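Local atomic coordinates of 5-formaminoimidazole-4-carboxamide-1-(Beta)-D-ribofuranosyl 5'-monophosphate synthetase (Thermococcus kodakarensis, PDB entry 2PBZ), a protein that binds ATP and is probably a purine-biosynthesis ligase, forming a carbon-nitrogen bond on the way to IMP. Residues Y172-Y177 with G188-V193; N214-L219 with S273-W278. All blocks are in the same frame, centred on the assembly; numbering follows the deposited sequence.

Both interactions lie in a region that probably has the ATP-grasp fold, with centres about 7 Å apart. Interaction 1 comes first along the chain. It lies in the hairpin of strands 170-178 and 183-194. Interaction 2 follows, and joins strand 211-216 and its continuation to the loop before helix 280-283. Strands 183-194 and 211-216 are neighbours in one antiparallel sheet, so the two contacts are directly linked. Arg215 N probably bonds to Glu191 O (2.8 Å), and Ile217 N to Val189 O (3.0 Å). The sheet therefore runs from the ATP site at Tyr172 to the 214-219 segment, which pairs with strands of both neighbouring subunits.

Interaction 1: residues Y172-Y177 with G188-V193; sequences YVHFFY and GVDERV. With ATP (adenosine-5'-triphosphate), chain D.
This is the antiparallel hairpin of strands 170-178 and 183-194, in the five-stranded antiparallel sheet of an ATP-grasp-like domain, and it brings Tyr172 and Arg192 together beside the bound ATP. Tyr172 and Asp190 form a hydrogen-bonded pair. Tyr172 N reaches Asp190 O at 3.0 Å, and Asp190 N reaches Tyr172 O at 2.9 Å. Val173 and Val189 follow as a non-hydrogen-bonded pair, with side chains on the other face of the sheet. Further on, His174 N gives a nearly straight bond to Gly188 O (2.9 Å).

On the Tyr172 side, the Arg192 chain folds back through its bends at chi2 (-86°) and chi3, which carries its guanidinium over one face of the phenol ring. The two planes are 20° apart, and Arg192 CZ lies 3.6 Å from the Tyr172 ring centroid, a cation-pi stack. Asp190 helps hold the guanidinium in this rotation. Its OD2 accepts from Arg192 NE (2.9 Å) and NH2 (3.1 Å), a side-on grip on one oxygen that lies in the guanidinium plane. Arg192 NH2 also makes a salt bridge to Asp270. Were Arg192 an alanine, that face of the phenol would probably lose its cover, and the carboxylates of Asp190 and Asp270 would probably be left without this counter-charge. The imidazole of His174 turns its edge to Asp190 CB, and its ring also meets that of His277.

At the far end of the phenol ring, Tyr172 OH donates a long hydrogen bond of 3.3 Å to the alpha-phosphate oxygen O1A of ATP.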
loop_
_atom_site.group_PDB
_atom_site.type_symbol
_atom_site.label_atom_id
_atom_site.label_comp_id
_atom_site.label_asym_id
_atom_site.label_seq_id
_atom_site.Cartn_x
_atom_site.Cartn_y
_atom_site.Cartn_z
ATOM N N TYR A 172 -9.006 -9.485 -3.836
ATOM C CA TYR A 172 -8.437 -10.523 -4.665
ATOM C C TYR A 172 -7.448 -11.325 -3.827
ATOM O O TYR A 172 -6.336 -10.885 -3.552
ATOM C CB TYR A 172 -7.787 -9.877 -5.896
ATOM C CG TYR A 172 -8.776 -9.045 -6.675
ATOM C CD1 TYR A 172 -9.234 -7.828 -6.169
ATOM C CD2 TYR A 172 -9.347 -9.520 -7.852
ATOM C CE1 TYR A 172 -10.253 -7.112 -6.810
ATOM C CE2 TYR A 172 -10.367 -8.806 -8.508
ATOM C CZ TYR A 172 -10.820 -7.605 -7.977
ATOM O OH TYR A 172 -11.854 -6.922 -8.586
ATOM N N VAL A 173 -7.880 -12.511 -3.413
ATOM C CA VAL A 173 -7.064 -13.367 -2.573
ATOM C C VAL A 173 -6.142 -14.254 -3.377
ATOM O O VAL A 173 -6.568 -14.971 -4.266
ATOM C CB VAL A 173 -7.948 -14.243 -1.672
ATOM C CG1 VAL A 173 -7.103 -14.865 -0.553
ATOM C CG2 VAL A 173 -9.079 -13.398 -1.097
ATOM N N HIS A 174 -4.870 -14.213 -3.039
ATOM C CA HIS A 174 -3.864 -14.992 -3.734
ATOM C C HIS A 174 -3.474 -16.246 -2.952
ATOM O O HIS A 174 -3.191 -16.182 -1.750
ATOM C CB HIS A 174 -2.639 -14.105 -3.969
ATOM C CG HIS A 174 -2.970 -12.802 -4.628
ATOM N ND1 HIS A 174 -3.329 -12.712 -5.956
ATOM C CD2 HIS A 174 -3.067 -11.547 -4.127
ATOM C CE1 HIS A 174 -3.637 -11.460 -6.243
ATOM N NE2 HIS A 174 -3.489 -10.732 -5.151
ATOM N N PHE A 175 -3.454 -17.382 -3.642
ATOM C CA PHE A 175 -3.091 -18.660 -3.021
ATOM C C PHE A 175 -1.997 -19.372 -3.787
ATOM O O PHE A 175 -1.762 -19.113 -4.968
ATOM C CB PHE A 175 -4.276 -19.626 -2.975
ATOM C CG PHE A 175 -5.385 -19.211 -2.068
ATOM C CD1 PHE A 175 -6.552 -18.661 -2.584
ATOM C CD2 PHE A 175 -5.294 -19.436 -0.693
ATOM C CE1 PHE A 175 -7.624 -18.346 -1.753
ATOM C CE2 PHE A 175 -6.358 -19.125 0.156
ATOM C CZ PHE A 175 -7.526 -18.581 -0.375
ATOM N N PHE A 176 -1.345 -20.298 -3.107
ATOM C CA PHE A 176 -0.314 -21.090 -3.747
ATOM C C PHE A 176 -0.366 -22.469 -3.139
ATOM O O PHE A 176 0.089 -22.661 -2.019
ATOM C CB PHE A 176 1.075 -20.490 -3.522
ATOM C CG PHE A 176 2.164 -21.177 -4.304
ATOM C CD1 PHE A 176 2.592 -20.661 -5.529
ATOM C CD2 PHE A 176 2.762 -22.340 -3.823
ATOM C CE1 PHE A 176 3.600 -21.288 -6.262
ATOM C CE2 PHE A 176 3.776 -22.984 -4.547
ATOM C CZ PHE A 176 4.195 -22.454 -5.770
ATOM N N TYR A 177 -0.949 -23.430 -3.846
ATOM C CA TYR A 177 -0.969 -24.772 -3.299
ATOM C C TYR A 177 0.328 -25.423 -3.744
ATOM O O TYR A 177 0.637 -25.423 -4.920
ATOM C CB TYR A 177 -2.143 -25.589 -3.821
ATOM C CG TYR A 177 -2.032 -27.007 -3.333
ATOM C CD1 TYR A 177 -2.133 -27.295 -1.975
ATOM C CD2 TYR A 177 -1.688 -28.041 -4.207
ATOM C CE1 TYR A 177 -1.885 -28.568 -1.491
ATOM C CE2 TYR A 177 -1.436 -29.325 -3.729
ATOM C CZ TYR A 177 -1.536 -29.578 -2.368
ATOM O OH TYR A 177 -1.280 -30.828 -1.884
ATOM N N GLY A 188 -1.551 -13.381 0.118
ATOM C CA GLY A 188 -1.799 -11.968 -0.038
ATOM C C GLY A 188 -3.214 -11.627 -0.419
ATOM O O GLY A 188 -3.996 -12.486 -0.823
ATOM N N VAL A 189 -3.542 -10.356 -0.257
ATOM C CA VAL A 189 -4.850 -9.859 -0.627
ATOM C C VAL A 189 -4.608 -8.542 -1.341
ATOM O O VAL A 189 -4.012 -7.611 -0.812
ATOM C CB VAL A 189 -5.780 -9.616 0.577
ATOM C CG1 VAL A 189 -7.145 -9.183 0.065
ATOM C CG2 VAL A 189 -5.894 -10.877 1.423
ATOM N N ASP A 190 -5.107 -8.496 -2.559
ATOM C CA ASP A 190 -4.958 -7.371 -3.425
ATOM C C ASP A 190 -6.254 -6.587 -3.547
ATOM O O ASP A 190 -7.330 -7.078 -3.245
ATOM C CB ASP A 190 -4.521 -7.908 -4.792
ATOM C CG ASP A 190 -4.450 -6.843 -5.838
ATOM O OD1 ASP A 190 -3.577 -5.950 -5.701
ATOM O OD2 ASP A 190 -5.270 -6.892 -6.790
ATOM N N GLU A 191 -6.117 -5.348 -3.990
ATOM C CA GLU A 191 -7.233 -4.446 -4.232
ATOM C C GLU A 191 -6.883 -3.747 -5.546
ATOM O O GLU A 191 -5.796 -3.187 -5.663
ATOM C CB GLU A 191 -7.334 -3.439 -3.094
ATOM C CG GLU A 191 -8.372 -2.368 -3.303
ATOM C CD GLU A 191 -8.734 -1.665 -2.004
ATOM O OE1 GLU A 191 -7.813 -1.132 -1.330
ATOM O OE2 GLU A 191 -9.946 -1.660 -1.677
ATOM N N ARG A 192 -7.776 -3.800 -6.532
ATOM C CA ARG A 192 -7.517 -3.187 -7.835
ATOM C C ARG A 192 -7.620 -1.659 -7.861
ATOM O O ARG A 192 -8.415 -1.049 -7.128
ATOM C CB ARG A 192 -8.491 -3.729 -8.897
ATOM C CG ARG A 192 -8.654 -5.238 -8.961
ATOM C CD ARG A 192 -7.621 -5.916 -9.838
ATOM N NE ARG A 192 -6.923 -6.972 -9.119
ATOM C CZ ARG A 192 -6.923 -8.252 -9.470
ATOM N NH1 ARG A 192 -7.596 -8.650 -10.544
ATOM N NH2 ARG A 192 -6.237 -9.121 -8.747
ATOM N N VAL A 193 -6.790 -1.044 -8.698
ATOM C CA VAL A 193 -6.827 0.397 -8.905
ATOM C C VAL A 193 -7.477 0.509 -10.279
ATOM O O VAL A 193 -6.881 0.161 -11.289
ATOM C CB VAL A 193 -5.418 1.058 -8.921
ATOM C CG1 VAL A 193 -5.560 2.577 -9.134
ATOM C CG2 VAL A 193 -4.708 0.801 -7.615
HETATM P PG ATP D . -11.600 -9.834 -17.238
HETATM O O1G ATP D . -12.498 -11.063 -17.169
HETATM O O2G ATP D . -11.507 -9.340 -18.818
HETATM O O3G ATP D . -10.097 -10.196 -16.689
HETATM P PB ATP D . -12.342 -9.094 -14.744
HETATM O O1B ATP D . -13.230 -10.275 -14.624
HETATM O O2B ATP D . -10.865 -9.439 -14.161
HETATM O O3B ATP D . -12.234 -8.639 -16.314
HETATM P PA ATP D . -13.218 -7.915 -12.349
HETATM O O1A ATP D . -11.982 -8.214 -11.592
HETATM O O2A ATP D . -14.343 -9.019 -12.039
HETATM O O3A ATP D . -12.962 -7.808 -13.984
HETATM O "O5'" ATP D . -13.756 -6.432 -12.024
HETATM C "C5'" ATP D . -13.960 -6.235 -10.658
HETATM C "C4'" ATP D . -14.411 -4.783 -10.561
HETATM O "O4'" ATP D . -15.653 -4.542 -11.301
HETATM C "C3'" ATP D . -14.618 -4.336 -9.114
HETATM O "O3'" ATP D . -13.729 -3.288 -8.824
HETATM C "C2'" ATP D . -16.060 -3.895 -9.002
HETATM O "O2'" ATP D . -16.126 -2.500 -8.649
HETATM C "C1'" ATP D . -16.704 -4.179 -10.373
HETATM N N9 ATP D . -17.676 -5.280 -10.184
HETATM C C8 ATP D . -17.510 -6.615 -10.498
HETATM N N7 ATP D . -18.568 -7.290 -10.195
HETATM C C5 ATP D . -19.490 -6.448 -9.656
HETATM C C6 ATP D . -20.821 -6.590 -9.152
HETATM N N6 ATP D . -21.427 -7.851 -9.143
HETATM N N1 ATP D . -21.471 -5.473 -8.671
HETATM C C2 ATP D . -20.896 -4.254 -8.675
HETATM N N3 ATP D . -19.651 -4.088 -9.150
HETATM C C4 ATP D . -18.934 -5.139 -9.649
#

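Interaction 2: residues N214-L219 with S273-W278; sequences NRAIAL and SNADHW
Ala216 and His277 meet where the imidazole comes up beside the 214-219 segment. From His277 CB, the ring swings to the side of its own backbone N, with CG anti to the carbonyl carbon (chi1 -50°). This turns ND1 and CE1 to Ala216. His277 ND1 lies 3.7 Å from Ala216 CB, and His277 CE1 lies 3.9 Å from Ala216 CA. ND1 also shares a water with the Ile217 carbonyl. The water stands 2.9 Å from His277 ND1 and donates to Ile217 O at 3.1 Å. Toward the NE2 and CD2 side, Ser273 CA sits at the ring edge, near its plane.

The contact lays the loop between strand 261-266 and helix 280-283 against strand 211-216, an outermost strand of the five-stranded antiparallel sheet within this chain. The loop bends at Asp276 as in an inverse gamma turn, with a weak His277 N to Ala275 O bond. Here Ala216 CB packs on Ala275 CB at 3.7 Å and lies 3.4 Å from Asp276 O. The Asp276 carboxylate makes a salt bridge with Arg287 of the third subunit. At the tip of the imidazole, His277 NE2 is hydrogen-bonded to Gly272 O.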
loop_
_atom_site.group_PDB
_atom_site.type_symbol
_atom_site.label_atom_id
_atom_site.label_comp_id
_atom_site.label_asym_id
_atom_site.label_seq_id
_atom_site.Cartn_x
_atom_site.Cartn_y
_atom_site.Cartn_z
ATOM N N ASN A 214 -2.457 -2.221 -8.836
ATOM C CA ASN A 214 -2.895 -2.999 -7.697
ATOM C C ASN A 214 -2.336 -2.446 -6.388
ATOM O O ASN A 214 -1.201 -1.986 -6.345
ATOM C CB ASN A 214 -2.432 -4.451 -7.874
ATOM C CG ASN A 214 -2.888 -5.062 -9.193
ATOM O OD1 ASN A 214 -3.972 -5.635 -9.288
ATOM N ND2 ASN A 214 -2.060 -4.930 -10.218
ATOM N N ARG A 215 -3.144 -2.503 -5.327
ATOM C CA ARG A 215 -2.739 -2.047 -3.993
ATOM C C ARG A 215 -2.704 -3.235 -3.030
ATOM O O ARG A 215 -3.691 -3.968 -2.913
ATOM C CB ARG A 215 -3.735 -1.039 -3.391
ATOM C CG ARG A 215 -3.966 0.258 -4.130
ATOM C CD ARG A 215 -4.832 1.165 -3.263
ATOM N NE ARG A 215 -5.330 2.357 -3.953
ATOM C CZ ARG A 215 -6.365 2.374 -4.793
ATOM N NH1 ARG A 215 -7.032 1.252 -5.064
ATOM N NH2 ARG A 215 -6.745 3.526 -5.359
ATOM N N ALA A 216 -1.593 -3.420 -2.329
ATOM C CA ALA A 216 -1.516 -4.499 -1.354
ATOM C C ALA A 216 -2.347 -4.045 -0.153
ATOM O O ALA A 216 -2.238 -2.895 0.287
ATOM C CB ALA A 216 -0.069 -4.744 -0.929
ATOM N N ILE A 217 -3.184 -4.936 0.369
ATOM C CA ILE A 217 -4.032 -4.607 1.509
ATOM C C ILE A 217 -3.964 -5.652 2.616
ATOM O O ILE A 217 -4.034 -6.851 2.354
ATOM C CB ILE A 217 -5.517 -4.421 1.055
ATOM C CG1 ILE A 217 -6.467 -4.658 2.226
ATOM C CG2 ILE A 217 -5.855 -5.371 -0.068
ATOM C CD1 ILE A 217 -7.925 -4.521 1.852
ATOM N N ALA A 218 -3.803 -5.198 3.850
ATOM C CA ALA A 218 -3.762 -6.108 4.987
ATOM C C ALA A 218 -5.202 -6.317 5.453
ATOM O O ALA A 218 -5.797 -5.464 6.113
ATOM C CB ALA A 218 -2.917 -5.526 6.111
ATOM N N LEU A 219 -5.757 -7.463 5.089
ATOM C CA LEU A 219 -7.124 -7.814 5.436
ATOM C C LEU A 219 -7.334 -7.990 6.939
ATOM O O LEU A 219 -6.423 -8.418 7.660
ATOM C CB LEU A 219 -7.503 -9.105 4.718
ATOM C CG LEU A 219 -8.998 -9.397 4.657
ATOM C CD1 LEU A 219 -9.645 -8.469 3.646
ATOM C CD2 LEU A 219 -9.226 -10.841 4.278
ATOM N N SER A 273 -0.645 -9.801 -7.496
ATOM C CA SER A 273 0.486 -10.339 -6.748
ATOM C C SER A 273 1.753 -9.508 -6.980
ATOM O O SER A 273 2.787 -9.769 -6.368
ATOM C CB SER A 273 0.730 -11.818 -7.099
ATOM O OG SER A 273 0.753 -12.036 -8.496
ATOM N N ASN A 274 1.664 -8.514 -7.865
ATOM C CA ASN A 274 2.792 -7.624 -8.127
ATOM C C ASN A 274 2.899 -6.648 -6.943
ATOM O O ASN A 274 3.942 -6.027 -6.729
ATOM C CB ASN A 274 2.596 -6.808 -9.420
ATOM C CG ASN A 274 2.770 -7.634 -10.685
ATOM O OD1 ASN A 274 3.683 -8.435 -10.794
ATOM N ND2 ASN A 274 1.905 -7.411 -11.659
ATOM N N ALA A 275 1.815 -6.509 -6.187
ATOM C CA ALA A 275 1.816 -5.618 -5.039
ATOM C C ALA A 275 2.683 -6.250 -3.954
ATOM O O ALA A 275 2.915 -7.459 -3.981
ATOM C CB ALA A 275 0.384 -5.388 -4.529
ATOM N N ASP A 276 3.147 -5.428 -3.008
ATOM C CA ASP A 276 4.017 -5.871 -1.922
ATOM C C ASP A 276 3.274 -6.508 -0.730
ATOM O O ASP A 276 2.903 -5.824 0.232
ATOM C CB ASP A 276 4.880 -4.676 -1.474
ATOM C CG ASP A 276 5.848 -5.015 -0.349
ATOM O OD1 ASP A 276 6.485 -6.080 -0.395
ATOM O OD2 ASP A 276 5.982 -4.191 0.579
ATOM N N HIS A 277 3.070 -7.823 -0.804
ATOM C CA HIS A 277 2.384 -8.570 0.248
ATOM C C HIS A 277 3.403 -9.210 1.180
ATOM O O HIS A 277 4.523 -9.493 0.759
ATOM C CB HIS A 277 1.539 -9.710 -0.339
ATOM C CG HIS A 277 0.635 -9.294 -1.457
ATOM N ND1 HIS A 277 -0.419 -8.420 -1.287
ATOM C CD2 HIS A 277 0.636 -9.631 -2.769
ATOM C CE1 HIS A 277 -1.027 -8.238 -2.444
ATOM N NE2 HIS A 277 -0.406 -8.960 -3.360
ATOM N N TRP A 278 3.033 -9.408 2.449
ATOM C CA TRP A 278 3.914 -10.113 3.377
ATOM C C TRP A 278 3.217 -11.479 3.501
ATOM O O TRP A 278 3.136 -12.183 2.494
ATOM C CB TRP A 278 4.087 -9.369 4.724
ATOM C CG TRP A 278 2.847 -9.008 5.478
ATOM C CD1 TRP A 278 1.957 -8.027 5.166
ATOM C CD2 TRP A 278 2.363 -9.620 6.682
ATOM N NE1 TRP A 278 0.950 -7.984 6.099
ATOM C CE2 TRP A 278 1.171 -8.953 7.042
ATOM C CE3 TRP A 278 2.817 -10.674 7.491
ATOM C CZ2 TRP A 278 0.425 -9.301 8.179
ATOM C CZ3 TRP A 278 2.073 -11.022 8.624
ATOM C CH2 TRP A 278 0.891 -10.336 8.954
HETATM O O HOH W 1 -1.856 -8.659 1.182
#